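Local atomic coordinates of cytochrome P450 monooxygenase (Rhodococcus sp. ECU0066, PDB entry 6KBH), a protein that probably acts as a self-sufficient monooxygenase, carrying heme, flavin mononucleotide and a [2Fe-2S] cluster in one chain so that electrons can reach the oxygen-activating heme. Residues 605-614 and 627-638; 66-76 and 342-351. All blocks are in the same frame, centred on the assembly; numbering follows the deposited sequence.

Contact 1 of 2, residues 605-614 and 627-638; sequences YEIHYAGRSR and HGESVRVYPGDE
Ile607 overlaps Val631 on one face of a parallel strand pair, its CG1 lying 3.8 Å from CB of the valine. With chi1 at 78°, CG1 falls between the backbone N and the carbonyl carbon, and Leu623 of helix 620-625 packs on both residues. The backbones beneath follow the parallel pattern: Arg632 N gives its hydrogen to Ile607 O (3.2 Å), and Arg632 O receives that of Tyr609 N (3.2 Å), so Arg632 bonds to both residues flanking its bridge partner His608. On the other face, the bent side chain of Arg632 brings NH2 3.5 Å above the His608 ring plane, near its rim, with guanidinium and ring 81° apart. That NH2 is turned back to Ser630 O (2.9 Å), which lies close to the guanidinium plane; Glu606 OE2, over one guanidinium face, adds a long ion pair with no N-H aimed at it. Arg614 NH2 faces Glu638 OE1 in a salt bridge of doubtful geometry, the groups being modelled too close. Joined through helix 620-625, strands 605-611 and 631-635 make a beta-alpha-beta unit at the border of a five-strand parallel sheet, the arrangement of the nucleotide-binding-type domain in ferredoxin reductase relatives.

Contact 2 of 2, residues 66-76 and 342-351; sequences PVFYSPELGYW and INGVEVPAGA
The indole of Trp76 lies between two unlike neighbours: Tyr69 CD1 sits over one face, 3.6 Å above the plane and offset toward the rim, while Val347 CG1 stands over the opposite face, 4.4 Å from Trp76 CG. Pro348, Ala351 and Val345 all approach obliquely from the Val347 side. This is the beta-rich part of the cytochrome P450 fold, where a small beta hairpin, strands 340-342 and 345-347, packs by side chains against the edge strand 67-69 of a mixed sheet and its neighbour 76-78. No hydrogen bond links the two segments; they meet mainly through van der Waals contacts. Along the indole, Ala351 CB meets the five-membered ring at CD1 (3.6 Å), Pro348 CD lies 3.9 Å from CZ2, and Val345 CG1 comes to 3.9 Å from CZ3. The backbone of Trp76 is held in the sheet by hydrogen bonds to Lys352 and Leu354. Replacing Trp76 by alanine would remove the whole indole and is likely to leave Val347, Pro348 and Ala351 facing a gap, with Tyr69 losing its partner on the other side. A second apolar patch forms around Val67. Its CG1, anti to the backbone N (chi1 175°), points to Val345 CB, whereas CG2 turns to Ile342, whose side chain is about 8 Å from that of the heme-binding Arg334. The hairpin reverses through a type I' turn from Ile342 to Val345, with Gly344 in a conformation where a CB would run into the preceding carbonyl oxygen. On this turn, Asn343 donates from ND2 to Asp83, and the same amide comes up to the Pro66 ring at CG, 3.4 Å from Asn343 ND2. Deeper in, the two methyl groups Val67 CG2 and Ile342 CG2 meet at 3.5 Å.

How the contacts relate
Followed from the N terminus, the chain illustrates how contacts of very different span can occur in series. Contact 2 closes first: residues 66-76 wait through more than 260 largely helical residues before 342-351 return to them, so early strands and late hairpin are tied together in the heme-bearing region. Only after that long loop is complete does contact 1 open, and it closes within a single short connection containing one helix, in the flavin-bearing part, where the Tyr609 side chain lies about 9 Å from the bound flavin mononucleotide. The two loops neither nest nor cross. Their centres are 74 Å apart, on opposite sides of the chain's centre, and they never touch.

Contact 1 of 2, residues 605-614 and 627-638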
# COMPACT_ATOMS: atom_id res chain seq x y z
N TYR A 605 -7.40 42.24 -14.48
CA TYR A 605 -6.40 41.67 -13.59
C TYR A 605 -5.13 42.50 -13.66
O TYR A 605 -4.87 43.20 -14.65
CB TYR A 605 -6.12 40.20 -13.94
CG TYR A 605 -5.55 39.98 -15.32
CD1 TYR A 605 -6.37 39.98 -16.44
CD2 TYR A 605 -4.19 39.76 -15.51
CE1 TYR A 605 -5.86 39.77 -17.70
CE2 TYR A 605 -3.67 39.55 -16.77
CZ TYR A 605 -4.51 39.56 -17.87
OH TYR A 605 -4.01 39.36 -19.13
N GLU A 606 -4.33 42.41 -12.60
CA GLU A 606 -3.09 43.17 -12.48
C GLU A 606 -2.03 42.25 -11.89
O GLU A 606 -2.23 41.68 -10.82
CB GLU A 606 -3.29 44.40 -11.59
CG GLU A 606 -2.35 45.55 -11.90
CD GLU A 606 -2.66 46.80 -11.10
OE1 GLU A 606 -3.19 46.67 -9.98
OE2 GLU A 606 -2.38 47.91 -11.60
N ILE A 607 -0.90 42.09 -12.58
CA ILE A 607 0.11 41.13 -12.15
C ILE A 607 1.42 41.85 -11.89
O ILE A 607 1.86 42.68 -12.70
CB ILE A 607 0.28 39.98 -13.17
CG1 ILE A 607 1.10 40.38 -14.38
CG2 ILE A 607 -1.04 39.58 -13.73
CD1 ILE A 607 1.25 39.21 -15.32
N HIS A 608 2.03 41.55 -10.74
CA HIS A 608 3.22 42.23 -10.26
C HIS A 608 4.26 41.15 -9.99
O HIS A 608 4.04 40.26 -9.16
CB HIS A 608 2.91 43.04 -8.98
CG HIS A 608 2.06 44.24 -9.21
ND1 HIS A 608 2.58 45.50 -9.41
CD2 HIS A 608 0.71 44.38 -9.25
CE1 HIS A 608 1.60 46.37 -9.57
NE2 HIS A 608 0.46 45.72 -9.49
N TYR A 609 5.40 41.22 -10.68
CA TYR A 609 6.37 40.12 -10.72
C TYR A 609 7.75 40.64 -10.34
O TYR A 609 8.34 41.44 -11.08
CB TYR A 609 6.38 39.47 -12.11
CG TYR A 609 7.29 38.28 -12.28
CD1 TYR A 609 7.68 37.51 -11.19
CD2 TYR A 609 7.75 37.91 -13.54
CE1 TYR A 609 8.51 36.41 -11.35
CE2 TYR A 609 8.58 36.82 -13.71
CZ TYR A 609 8.96 36.08 -12.62
OH TYR A 609 9.79 34.99 -12.80
N ALA A 610 8.26 40.18 -9.20
CA ALA A 610 9.57 40.58 -8.71
C ALA A 610 10.51 39.37 -8.68
O ALA A 610 10.08 38.22 -8.66
CB ALA A 610 9.47 41.20 -7.31
N GLY A 611 11.80 39.67 -8.66
CA GLY A 611 12.82 38.63 -8.61
C GLY A 611 14.18 39.25 -8.44
O GLY A 611 14.37 40.46 -8.64
N ARG A 612 15.15 38.40 -8.08
CA ARG A 612 16.49 38.90 -7.79
C ARG A 612 17.12 39.55 -9.02
O ARG A 612 17.86 40.53 -8.89
CB ARG A 612 17.37 37.77 -7.25
CG ARG A 612 17.77 36.71 -8.28
CD ARG A 612 18.16 35.40 -7.61
NE ARG A 612 19.46 35.47 -6.94
CZ ARG A 612 20.62 35.23 -7.54
NH1 ARG A 612 20.66 34.90 -8.82
NH2 ARG A 612 21.75 35.32 -6.85
N SER A 613 16.83 39.03 -10.21
CA SER A 613 17.47 39.52 -11.43
C SER A 613 16.53 39.33 -12.60
O SER A 613 15.77 38.36 -12.66
CB SER A 613 18.80 38.79 -11.68
OG SER A 613 19.32 39.11 -12.96
N ARG A 614 16.59 40.27 -13.55
CA ARG A 614 15.78 40.14 -14.76
C ARG A 614 16.26 38.98 -15.63
O ARG A 614 15.46 38.37 -16.34
CB ARG A 614 15.78 41.44 -15.55
CG ARG A 614 14.72 41.46 -16.64
CD ARG A 614 14.77 42.67 -17.57
NE ARG A 614 14.35 43.93 -16.96
CZ ARG A 614 15.16 44.96 -16.73
NH1 ARG A 614 16.45 44.88 -17.04
NH2 ARG A 614 14.69 46.06 -16.17
N HIS A 627 -0.38 39.72 -21.64
CA HIS A 627 -0.48 40.44 -20.38
C HIS A 627 0.52 41.59 -20.29
O HIS A 627 0.72 42.14 -19.20
CB HIS A 627 -0.31 39.52 -19.16
CG HIS A 627 -0.92 38.17 -19.34
ND1 HIS A 627 -2.28 37.97 -19.46
CD2 HIS A 627 -0.36 36.93 -19.41
CE1 HIS A 627 -2.53 36.68 -19.61
NE2 HIS A 627 -1.38 36.03 -19.58
N GLY A 628 1.16 41.96 -21.40
CA GLY A 628 2.16 43.01 -21.37
C GLY A 628 1.58 44.36 -21.02
O GLY A 628 2.19 45.14 -20.29
N GLU A 629 0.40 44.67 -21.56
CA GLU A 629 -0.34 45.85 -21.13
C GLU A 629 -0.60 45.83 -19.63
O GLU A 629 -0.78 46.89 -19.02
CB GLU A 629 -1.65 45.95 -21.91
CG GLU A 629 -2.36 44.61 -22.08
CD GLU A 629 -1.99 43.91 -23.38
OE1 GLU A 629 -1.09 44.41 -24.08
OE2 GLU A 629 -2.59 42.86 -23.69
N SER A 630 -0.61 44.64 -19.02
CA SER A 630 -1.05 44.46 -17.64
C SER A 630 0.06 44.07 -16.66
O SER A 630 -0.21 44.05 -15.46
CB SER A 630 -2.15 43.39 -17.57
OG SER A 630 -3.25 43.69 -18.41
N VAL A 631 1.27 43.77 -17.12
CA VAL A 631 2.35 43.35 -16.23
C VAL A 631 3.18 44.56 -15.83
O VAL A 631 3.38 45.51 -16.61
CB VAL A 631 3.23 42.27 -16.91
CG1 VAL A 631 3.78 42.77 -18.25
CG2 VAL A 631 4.37 41.81 -15.99
N ARG A 632 3.66 44.55 -14.60
CA ARG A 632 4.79 45.39 -14.24
C ARG A 632 5.82 44.51 -13.54
O ARG A 632 5.48 43.66 -12.71
CB ARG A 632 4.38 46.58 -13.41
CG ARG A 632 3.80 47.74 -14.22
CD ARG A 632 2.63 48.33 -13.49
NE ARG A 632 1.76 47.29 -12.96
CZ ARG A 632 1.06 46.41 -13.66
NH1 ARG A 632 0.99 46.46 -14.99
NH2 ARG A 632 0.34 45.50 -13.01
N VAL A 633 7.05 44.71 -13.96
CA VAL A 633 8.26 44.00 -13.58
C VAL A 633 9.00 44.84 -12.55
O VAL A 633 8.93 46.07 -12.56
CB VAL A 633 9.05 43.79 -14.87
CG1 VAL A 633 9.10 45.13 -15.57
CG2 VAL A 633 10.43 43.28 -14.59
N TYR A 634 9.69 44.18 -11.61
CA TYR A 634 10.48 44.87 -10.59
C TYR A 634 11.71 44.06 -10.26
O TYR A 634 11.80 43.44 -9.18
CB TYR A 634 9.64 45.15 -9.33
CG TYR A 634 8.27 45.64 -9.63
CD1 TYR A 634 7.26 44.75 -9.96
CD2 TYR A 634 7.99 47.00 -9.67
CE1 TYR A 634 6.02 45.19 -10.30
CE2 TYR A 634 6.74 47.45 -10.01
CZ TYR A 634 5.76 46.52 -10.32
OH TYR A 634 4.50 46.93 -10.62
N PRO A 635 12.69 44.02 -11.17
CA PRO A 635 13.88 43.21 -10.93
C PRO A 635 14.73 43.86 -9.84
O PRO A 635 14.83 45.08 -9.78
CB PRO A 635 14.60 43.21 -12.29
CG PRO A 635 13.62 43.82 -13.29
CD PRO A 635 12.79 44.77 -12.44
N GLY A 636 15.27 43.04 -8.94
CA GLY A 636 16.02 43.58 -7.82
C GLY A 636 17.37 44.15 -8.23
O GLY A 636 17.78 45.20 -7.73
N ASP A 637 18.07 43.46 -9.13
CA ASP A 637 19.44 43.84 -9.48
C ASP A 637 19.52 45.28 -9.98
O ASP A 637 20.46 46.01 -9.64
CB ASP A 637 20.01 42.88 -10.52
CG ASP A 637 19.20 42.87 -11.80
OD1 ASP A 637 17.99 43.18 -11.75
OD2 ASP A 637 19.78 42.55 -12.86
N GLU A 638 18.56 45.70 -10.79
CA GLU A 638 18.60 47.08 -11.28
C GLU A 638 18.35 48.07 -10.16
O GLU A 638 18.89 49.18 -10.16
CB GLU A 638 17.58 47.25 -12.39
CG GLU A 638 17.79 46.27 -13.50
CD GLU A 638 16.51 45.61 -13.90
OE1 GLU A 638 15.45 46.27 -13.80
OE2 GLU A 638 16.55 44.42 -14.27

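Contact 2 of 2, residues 66-76 and 342-351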
# COMPACT_ATOMS: atom_id res chain seq x y z
N PRO A 66 -26.25 -14.31 0.49
CA PRO A 66 -24.90 -13.94 0.95
C PRO A 66 -24.40 -14.76 2.13
O PRO A 66 -23.19 -14.77 2.38
CB PRO A 66 -25.06 -12.47 1.33
CG PRO A 66 -26.49 -12.38 1.79
CD PRO A 66 -27.27 -13.35 0.95
N VAL A 67 -25.29 -15.43 2.86
CA VAL A 67 -24.93 -16.21 4.04
C VAL A 67 -25.76 -17.48 4.05
O VAL A 67 -26.99 -17.42 3.99
CB VAL A 67 -25.16 -15.41 5.34
CG1 VAL A 67 -24.89 -16.29 6.56
CG2 VAL A 67 -24.29 -14.18 5.37
N PHE A 68 -25.10 -18.63 4.12
CA PHE A 68 -25.83 -19.88 4.12
C PHE A 68 -25.10 -20.92 4.96
O PHE A 68 -23.90 -20.81 5.22
CB PHE A 68 -26.06 -20.41 2.69
CG PHE A 68 -24.79 -20.70 1.92
CD1 PHE A 68 -24.19 -19.71 1.16
CD2 PHE A 68 -24.22 -21.96 1.95
CE1 PHE A 68 -23.04 -19.97 0.44
CE2 PHE A 68 -23.07 -22.23 1.23
CZ PHE A 68 -22.47 -21.23 0.47
N TYR A 69 -25.86 -21.93 5.38
CA TYR A 69 -25.29 -23.09 6.04
C TYR A 69 -24.93 -24.14 5.00
O TYR A 69 -25.69 -24.40 4.06
CB TYR A 69 -26.27 -23.68 7.06
CG TYR A 69 -25.70 -24.88 7.77
CD1 TYR A 69 -24.67 -24.73 8.68
CD2 TYR A 69 -26.18 -26.16 7.51
CE1 TYR A 69 -24.13 -25.83 9.34
CE2 TYR A 69 -25.65 -27.26 8.16
CZ TYR A 69 -24.62 -27.08 9.07
OH TYR A 69 -24.09 -28.17 9.72
N SER A 70 -23.75 -24.74 5.16
CA SER A 70 -23.26 -25.75 4.24
C SER A 70 -23.37 -27.12 4.90
O SER A 70 -22.82 -27.30 5.99
CB SER A 70 -21.81 -25.45 3.85
OG SER A 70 -21.23 -26.54 3.15
N PRO A 71 -24.11 -28.07 4.33
CA PRO A 71 -24.12 -29.42 4.92
C PRO A 71 -22.83 -30.20 4.71
O PRO A 71 -22.43 -30.94 5.61
CB PRO A 71 -25.32 -30.09 4.23
CG PRO A 71 -26.23 -28.95 3.92
CD PRO A 71 -25.32 -27.83 3.52
N GLU A 72 -22.17 -30.06 3.55
CA GLU A 72 -20.97 -30.84 3.28
C GLU A 72 -19.90 -30.58 4.34
O GLU A 72 -19.42 -31.51 5.01
CB GLU A 72 -20.43 -30.53 1.88
CG GLU A 72 -19.19 -31.33 1.47
CD GLU A 72 -19.41 -32.85 1.42
OE1 GLU A 72 -20.57 -33.30 1.36
OE2 GLU A 72 -18.41 -33.59 1.43
N LEU A 73 -19.51 -29.32 4.51
CA LEU A 73 -18.64 -28.91 5.59
C LEU A 73 -19.50 -28.47 6.78
O LEU A 73 -20.72 -28.40 6.69
CB LEU A 73 -17.70 -27.81 5.09
CG LEU A 73 -16.76 -27.03 6.00
CD1 LEU A 73 -15.36 -27.07 5.43
CD2 LEU A 73 -17.25 -25.61 6.04
N GLY A 74 -18.87 -28.20 7.91
CA GLY A 74 -19.68 -27.91 9.08
C GLY A 74 -19.96 -26.45 9.36
O GLY A 74 -20.47 -26.14 10.45
N TYR A 75 -19.68 -25.54 8.43
CA TYR A 75 -19.68 -24.12 8.74
C TYR A 75 -20.80 -23.38 8.02
O TYR A 75 -21.40 -23.87 7.06
CB TYR A 75 -18.36 -23.44 8.35
CG TYR A 75 -17.10 -23.92 9.04
CD1 TYR A 75 -17.06 -25.12 9.75
CD2 TYR A 75 -15.94 -23.16 8.99
CE1 TYR A 75 -15.90 -25.55 10.37
CE2 TYR A 75 -14.79 -23.57 9.61
CZ TYR A 75 -14.77 -24.77 10.30
OH TYR A 75 -13.60 -25.16 10.92
N TRP A 76 -21.05 -22.17 8.50
CA TRP A 76 -21.83 -21.17 7.78
C TRP A 76 -20.89 -20.39 6.87
O TRP A 76 -19.77 -20.05 7.27
CB TRP A 76 -22.53 -20.23 8.77
CG TRP A 76 -23.39 -20.97 9.74
CD1 TRP A 76 -22.98 -21.76 10.77
CD2 TRP A 76 -24.82 -20.99 9.76
NE1 TRP A 76 -24.06 -22.28 11.44
CE2 TRP A 76 -25.21 -21.82 10.84
CE3 TRP A 76 -25.81 -20.40 8.98
CZ2 TRP A 76 -26.54 -22.06 11.15
CZ3 TRP A 76 -27.14 -20.64 9.29
CH2 TRP A 76 -27.49 -21.47 10.37
N ILE A 342 -26.40 -12.33 10.77
CA ILE A 342 -25.45 -11.88 9.77
C ILE A 342 -26.24 -11.71 8.47
O ILE A 342 -26.61 -12.71 7.84
CB ILE A 342 -24.27 -12.84 9.59
CG1 ILE A 342 -23.28 -12.69 10.73
CG2 ILE A 342 -23.51 -12.52 8.32
CD1 ILE A 342 -22.42 -13.91 10.93
N ASN A 343 -26.51 -10.47 8.10
CA ASN A 343 -27.25 -10.14 6.88
C ASN A 343 -28.56 -10.92 6.80
O ASN A 343 -28.85 -11.61 5.82
CB ASN A 343 -26.37 -10.39 5.65
CG ASN A 343 -26.83 -9.61 4.43
OD1 ASN A 343 -27.96 -9.12 4.38
ND2 ASN A 343 -25.95 -9.48 3.45
N GLY A 344 -29.35 -10.81 7.87
CA GLY A 344 -30.67 -11.40 7.92
C GLY A 344 -30.72 -12.85 8.38
O GLY A 344 -31.78 -13.29 8.85
N VAL A 345 -29.63 -13.59 8.26
CA VAL A 345 -29.60 -15.00 8.64
C VAL A 345 -29.16 -15.11 10.09
O VAL A 345 -28.11 -14.58 10.48
CB VAL A 345 -28.67 -15.80 7.72
CG1 VAL A 345 -28.67 -17.27 8.11
CG2 VAL A 345 -29.07 -15.61 6.26
N GLU A 346 -29.97 -15.79 10.90
CA GLU A 346 -29.61 -16.00 12.30
C GLU A 346 -28.48 -17.02 12.41
O GLU A 346 -28.54 -18.09 11.80
CB GLU A 346 -30.83 -16.48 13.09
CG GLU A 346 -32.03 -15.57 12.99
CD GLU A 346 -32.87 -15.58 14.25
OE1 GLU A 346 -32.36 -16.03 15.30
OE2 GLU A 346 -34.04 -15.14 14.20
N VAL A 347 -27.46 -16.67 13.18
CA VAL A 347 -26.28 -17.51 13.37
C VAL A 347 -26.12 -17.74 14.86
O VAL A 347 -26.06 -16.78 15.62
CB VAL A 347 -25.01 -16.88 12.78
CG1 VAL A 347 -23.84 -17.85 12.87
CG2 VAL A 347 -25.24 -16.46 11.34
N PRO A 348 -26.03 -18.99 15.33
CA PRO A 348 -25.99 -19.24 16.77
C PRO A 348 -24.58 -19.20 17.34
O PRO A 348 -23.58 -19.25 16.63
CB PRO A 348 -26.57 -20.66 16.87
CG PRO A 348 -26.12 -21.31 15.61
CD PRO A 348 -26.11 -20.23 14.55
N ALA A 349 -24.52 -19.11 18.67
CA ALA A 349 -23.25 -19.18 19.37
C ALA A 349 -22.65 -20.57 19.20
O ALA A 349 -23.35 -21.58 19.30
CB ALA A 349 -23.44 -18.86 20.85
N GLY A 350 -21.35 -20.61 18.94
CA GLY A 350 -20.66 -21.84 18.63
C GLY A 350 -20.55 -22.14 17.15
O GLY A 350 -19.74 -22.99 16.76
N ALA A 351 -21.33 -21.46 16.32
CA ALA A 351 -21.23 -21.64 14.88
C ALA A 351 -19.84 -21.24 14.39
O ALA A 351 -19.22 -20.31 14.91
CB ALA A 351 -22.29 -20.81 14.16